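Local coordinates for PFC0360w protein (Plasmodium falciparum, PDB 3NI8) that probably stimulates the ATPase activity of the chaperone Hsp90, as other members of the AHA1 family do, at residues Arg90-Glu103 with Leu114-Tyr127. Residues are numbered along the deposited sequence; the frame is centred on the assembly and turned at random.
Sequences RDWNECDYSTVTVE and LKLTHNNIPASNKY
Ser98 and His118 meet on the buried face of an antiparallel hairpin, where His118 NE2 donates to Ser98 OG at 2.8 Å, near the imidazole plane. The strand directions differ by 169°, and Thr101 and Thr117 exchange paired N-to-O backbone bonds, both 2.9 Å. Val100 CG2 makes a CH-pi contact over one face of His118, 3.6 Å from the centroid and 8° off the normal; CG anti to the backbone N (chi1 -155°) swings the ring toward strand 98-103. ND1 accepts from Trp140 NE1, fixing the ring's rotation, and Ser98 OG is also hydrogen-bonded to Trp87 O. Beyond the strands, Pro122 CG covers the six-membered ring of Trp92, 3.8 Å from its centroid, while Asn125 ND2, also bonded to Glu129 OE1, reaches the anti lone pair of Asp91 OD2 at 2.9 Å, itself salt-bridged to Arg135. The other face is looser and partly exposed: water links Thr101 OG1 to Asn119 OD1, and Glu103 OE1 lies 4.2 Å from Lys115 NZ, too long for a salt bridge. Strand 98-106 pairs with 82-89 and 111-119 with the outermost 21-27; Trp92, from the loop, and Leu116, from the strand, touch C-terminal helix 132-150, consistent with the helix-grip (SRPBCC) fold.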
# COMPACT_ATOMS: atom_id res chain seq x y z
N ARG A 90 0.85 13.50 -3.38
CA ARG A 90 0.45 14.56 -4.29
C ARG A 90 1.50 15.65 -4.46
O ARG A 90 1.40 16.46 -5.36
CB ARG A 90 -0.92 15.15 -3.94
CG ARG A 90 -0.97 16.03 -2.74
CD ARG A 90 -2.41 16.45 -2.52
NE ARG A 90 -2.54 17.50 -1.52
CZ ARG A 90 -3.20 18.64 -1.70
NH1 ARG A 90 -3.82 18.88 -2.86
NH2 ARG A 90 -3.24 19.54 -0.73
N ASP A 91 2.52 15.64 -3.61
CA ASP A 91 3.54 16.67 -3.64
C ASP A 91 4.74 16.30 -4.52
O ASP A 91 5.67 17.11 -4.68
CB ASP A 91 3.99 17.02 -2.23
CG ASP A 91 4.74 15.91 -1.57
OD1 ASP A 91 4.13 14.86 -1.29
OD2 ASP A 91 5.94 16.08 -1.31
N TRP A 92 4.72 15.10 -5.09
CA TRP A 92 5.68 14.71 -6.12
C TRP A 92 5.40 15.47 -7.42
O TRP A 92 4.30 16.03 -7.60
CB TRP A 92 5.59 13.21 -6.41
CG TRP A 92 6.07 12.33 -5.33
CD1 TRP A 92 6.57 12.71 -4.11
CD2 TRP A 92 6.06 10.90 -5.32
NE1 TRP A 92 6.88 11.61 -3.36
CE2 TRP A 92 6.58 10.48 -4.08
CE3 TRP A 92 5.67 9.93 -6.25
CZ2 TRP A 92 6.73 9.12 -3.75
CZ3 TRP A 92 5.81 8.58 -5.91
CH2 TRP A 92 6.34 8.19 -4.68
N ASN A 93 6.36 15.48 -8.33
CA ASN A 93 6.16 16.06 -9.65
C ASN A 93 4.92 15.51 -10.28
O ASN A 93 4.61 14.33 -10.10
CB ASN A 93 7.36 15.79 -10.55
CG ASN A 93 8.52 16.69 -10.24
OD1 ASN A 93 8.39 17.92 -10.29
ND2 ASN A 93 9.66 16.08 -9.92
N GLU A 94 4.22 16.36 -11.03
CA GLU A 94 2.98 15.97 -11.70
C GLU A 94 3.17 14.65 -12.48
O GLU A 94 2.33 13.75 -12.40
CB GLU A 94 2.47 17.14 -12.57
CG GLU A 94 1.58 16.77 -13.79
CD GLU A 94 0.06 16.71 -13.50
OE1 GLU A 94 -0.36 16.04 -12.53
OE2 GLU A 94 -0.70 17.32 -14.29
N CYS A 95 4.31 14.54 -13.18
CA CYS A 95 4.67 13.37 -13.98
C CYS A 95 5.03 12.12 -13.16
O CYS A 95 4.72 11.00 -13.59
CB CYS A 95 5.84 13.70 -14.93
SG CYS A 95 5.39 14.00 -16.70
N ASP A 96 5.68 12.30 -12.01
CA ASP A 96 6.23 11.17 -11.25
C ASP A 96 5.18 10.25 -10.60
O ASP A 96 4.23 10.71 -9.97
CB ASP A 96 7.27 11.65 -10.25
CG ASP A 96 8.52 12.21 -10.93
OD1 ASP A 96 8.65 12.09 -12.17
OD2 ASP A 96 9.39 12.78 -10.22
N TYR A 97 5.33 8.95 -10.83
CA TYR A 97 4.48 7.91 -10.25
C TYR A 97 5.37 6.74 -9.88
O TYR A 97 6.12 6.24 -10.71
CB TYR A 97 3.44 7.44 -11.27
CG TYR A 97 2.08 8.08 -11.14
CD1 TYR A 97 1.19 7.69 -10.13
CD2 TYR A 97 1.68 9.09 -12.03
CE1 TYR A 97 -0.09 8.29 -10.01
CE2 TYR A 97 0.40 9.70 -11.92
CZ TYR A 97 -0.47 9.28 -10.91
OH TYR A 97 -1.72 9.86 -10.79
N SER A 98 5.29 6.28 -8.63
CA SER A 98 6.01 5.07 -8.27
C SER A 98 5.15 3.84 -8.60
O SER A 98 4.00 3.97 -9.05
CB SER A 98 6.40 5.11 -6.79
OG SER A 98 5.25 4.94 -5.97
N THR A 99 5.70 2.65 -8.38
CA THR A 99 4.98 1.41 -8.60
C THR A 99 4.97 0.64 -7.30
O THR A 99 6.03 0.38 -6.70
CB THR A 99 5.68 0.55 -9.66
OG1 THR A 99 5.77 1.28 -10.88
CG2 THR A 99 4.94 -0.74 -9.91
N VAL A 100 3.76 0.29 -6.85
CA VAL A 100 3.61 -0.57 -5.70
C VAL A 100 3.06 -1.92 -6.15
O VAL A 100 2.06 -2.00 -6.86
CB VAL A 100 2.72 0.07 -4.60
CG1 VAL A 100 2.44 -0.95 -3.46
CG2 VAL A 100 3.38 1.33 -4.03
N THR A 101 3.73 -2.99 -5.76
CA THR A 101 3.27 -4.35 -6.04
C THR A 101 3.09 -5.03 -4.69
O THR A 101 3.98 -4.94 -3.84
CB THR A 101 4.32 -5.13 -6.85
OG1 THR A 101 4.58 -4.43 -8.08
CG2 THR A 101 3.85 -6.54 -7.13
N VAL A 102 1.96 -5.69 -4.48
CA VAL A 102 1.73 -6.35 -3.20
C VAL A 102 1.32 -7.78 -3.49
O VAL A 102 0.36 -8.02 -4.22
CB VAL A 102 0.65 -5.64 -2.32
CG1 VAL A 102 0.77 -6.08 -0.82
CG2 VAL A 102 0.72 -4.10 -2.43
N GLU A 103 2.08 -8.71 -2.94
CA GLU A 103 1.79 -10.12 -3.07
C GLU A 103 1.32 -10.68 -1.74
O GLU A 103 1.87 -10.35 -0.66
CB GLU A 103 3.01 -10.89 -3.58
CG GLU A 103 3.45 -10.52 -4.99
CD GLU A 103 4.87 -10.99 -5.31
OE1 GLU A 103 5.78 -10.13 -5.27
OE2 GLU A 103 5.07 -12.21 -5.55
N LEU A 114 3.05 -11.68 3.26
CA LEU A 114 2.89 -10.38 2.63
C LEU A 114 4.25 -9.83 2.15
O LEU A 114 5.17 -9.63 2.94
CB LEU A 114 2.20 -9.41 3.59
CG LEU A 114 1.86 -7.96 3.20
CD1 LEU A 114 1.18 -7.92 1.87
CD2 LEU A 114 0.97 -7.31 4.27
N LYS A 115 4.36 -9.61 0.85
CA LYS A 115 5.56 -9.06 0.26
C LYS A 115 5.21 -7.79 -0.50
O LYS A 115 4.58 -7.84 -1.57
CB LYS A 115 6.24 -10.12 -0.64
CG LYS A 115 7.42 -9.61 -1.45
CD LYS A 115 8.19 -10.79 -2.09
CE LYS A 115 8.70 -10.43 -3.50
NZ LYS A 115 9.60 -11.46 -4.11
N LEU A 116 5.59 -6.65 0.07
CA LEU A 116 5.39 -5.38 -0.60
C LEU A 116 6.68 -4.85 -1.28
O LEU A 116 7.73 -4.68 -0.63
CB LEU A 116 4.79 -4.35 0.36
CG LEU A 116 4.30 -3.03 -0.27
CD1 LEU A 116 3.24 -2.42 0.60
CD2 LEU A 116 5.42 -2.01 -0.52
N THR A 117 6.58 -4.58 -2.59
CA THR A 117 7.67 -3.97 -3.37
C THR A 117 7.31 -2.56 -3.84
O THR A 117 6.30 -2.37 -4.53
CB THR A 117 8.09 -4.81 -4.62
OG1 THR A 117 8.15 -6.20 -4.28
CG2 THR A 117 9.46 -4.38 -5.11
N HIS A 118 8.15 -1.59 -3.49
CA HIS A 118 7.92 -0.21 -3.89
C HIS A 118 9.10 0.22 -4.77
O HIS A 118 10.23 0.34 -4.27
CB HIS A 118 7.79 0.66 -2.63
CG HIS A 118 7.01 1.92 -2.82
ND1 HIS A 118 6.31 2.51 -1.80
CD2 HIS A 118 6.81 2.70 -3.92
CE1 HIS A 118 5.71 3.60 -2.25
NE2 HIS A 118 5.99 3.73 -3.53
N ASN A 119 8.84 0.38 -6.08
CA ASN A 119 9.86 0.74 -7.09
C ASN A 119 9.63 2.14 -7.62
O ASN A 119 8.55 2.70 -7.45
CB ASN A 119 9.79 -0.18 -8.34
CG ASN A 119 10.06 -1.64 -8.04
OD1 ASN A 119 9.22 -2.49 -8.32
ND2 ASN A 119 11.22 -1.94 -7.47
N ASN A 120 10.63 2.67 -8.33
CA ASN A 120 10.46 3.88 -9.15
C ASN A 120 10.05 5.06 -8.31
O ASN A 120 9.21 5.86 -8.74
CB ASN A 120 9.43 3.66 -10.28
CG ASN A 120 9.93 2.71 -11.38
OD1 ASN A 120 11.06 2.24 -11.36
ND2 ASN A 120 9.05 2.44 -12.34
N ILE A 121 10.62 5.13 -7.11
CA ILE A 121 10.45 6.25 -6.19
C ILE A 121 11.38 7.40 -6.62
O ILE A 121 12.60 7.21 -6.69
CB ILE A 121 10.77 5.81 -4.71
CG1 ILE A 121 9.83 4.70 -4.24
CG2 ILE A 121 10.70 6.99 -3.75
CD1 ILE A 121 10.36 3.86 -3.10
N PRO A 122 10.82 8.59 -6.89
CA PRO A 122 11.66 9.74 -7.29
C PRO A 122 12.63 10.19 -6.19
O PRO A 122 12.42 9.91 -5.00
CB PRO A 122 10.63 10.86 -7.58
CG PRO A 122 9.34 10.41 -6.92
CD PRO A 122 9.38 8.89 -6.94
N ALA A 123 13.69 10.87 -6.61
CA ALA A 123 14.76 11.34 -5.71
C ALA A 123 14.27 12.50 -4.86
O ALA A 123 14.77 12.72 -3.76
CB ALA A 123 16.00 11.76 -6.53
N SER A 124 13.30 13.24 -5.39
CA SER A 124 12.73 14.36 -4.66
C SER A 124 11.34 14.73 -5.18
O SER A 124 10.91 14.30 -6.26
CB SER A 124 13.68 15.57 -4.72
OG SER A 124 13.82 16.02 -6.05
N ASN A 125 10.63 15.52 -4.39
CA ASN A 125 9.31 15.99 -4.78
C ASN A 125 9.42 17.20 -5.70
O ASN A 125 10.52 17.59 -6.09
CB ASN A 125 8.47 16.27 -3.53
CG ASN A 125 8.97 17.48 -2.72
OD1 ASN A 125 10.02 18.10 -3.02
ND2 ASN A 125 8.20 17.82 -1.67
N LYS A 126 8.29 17.81 -6.04
CA LYS A 126 8.30 18.98 -6.91
C LYS A 126 8.86 20.30 -6.33
O LYS A 126 8.97 21.29 -7.06
CB LYS A 126 6.93 19.19 -7.55
CG LYS A 126 5.87 19.76 -6.67
CD LYS A 126 4.52 19.41 -7.30
CE LYS A 126 3.42 20.35 -6.88
NZ LYS A 126 2.09 19.71 -7.18
N TYR A 127 9.23 20.32 -5.05
CA TYR A 127 9.86 21.50 -4.44
C TYR A 127 11.30 21.17 -4.12
O TYR A 127 11.95 21.85 -3.30
CB TYR A 127 9.14 21.94 -3.17
CG TYR A 127 7.64 22.05 -3.31
CD1 TYR A 127 7.04 23.18 -3.88
CD2 TYR A 127 6.81 21.01 -2.88
CE1 TYR A 127 5.66 23.28 -4.00
CE2 TYR A 127 5.43 21.09 -3.00
CZ TYR A 127 4.86 22.22 -3.56
OH TYR A 127 3.49 22.28 -3.66
O HOH W 1 12.09 16.66 -8.00
O HOH W 2 6.46 3.85 -11.90
O HOH W 3 6.62 -2.65 -7.78
O HOH W 4 5.95 -7.54 -4.01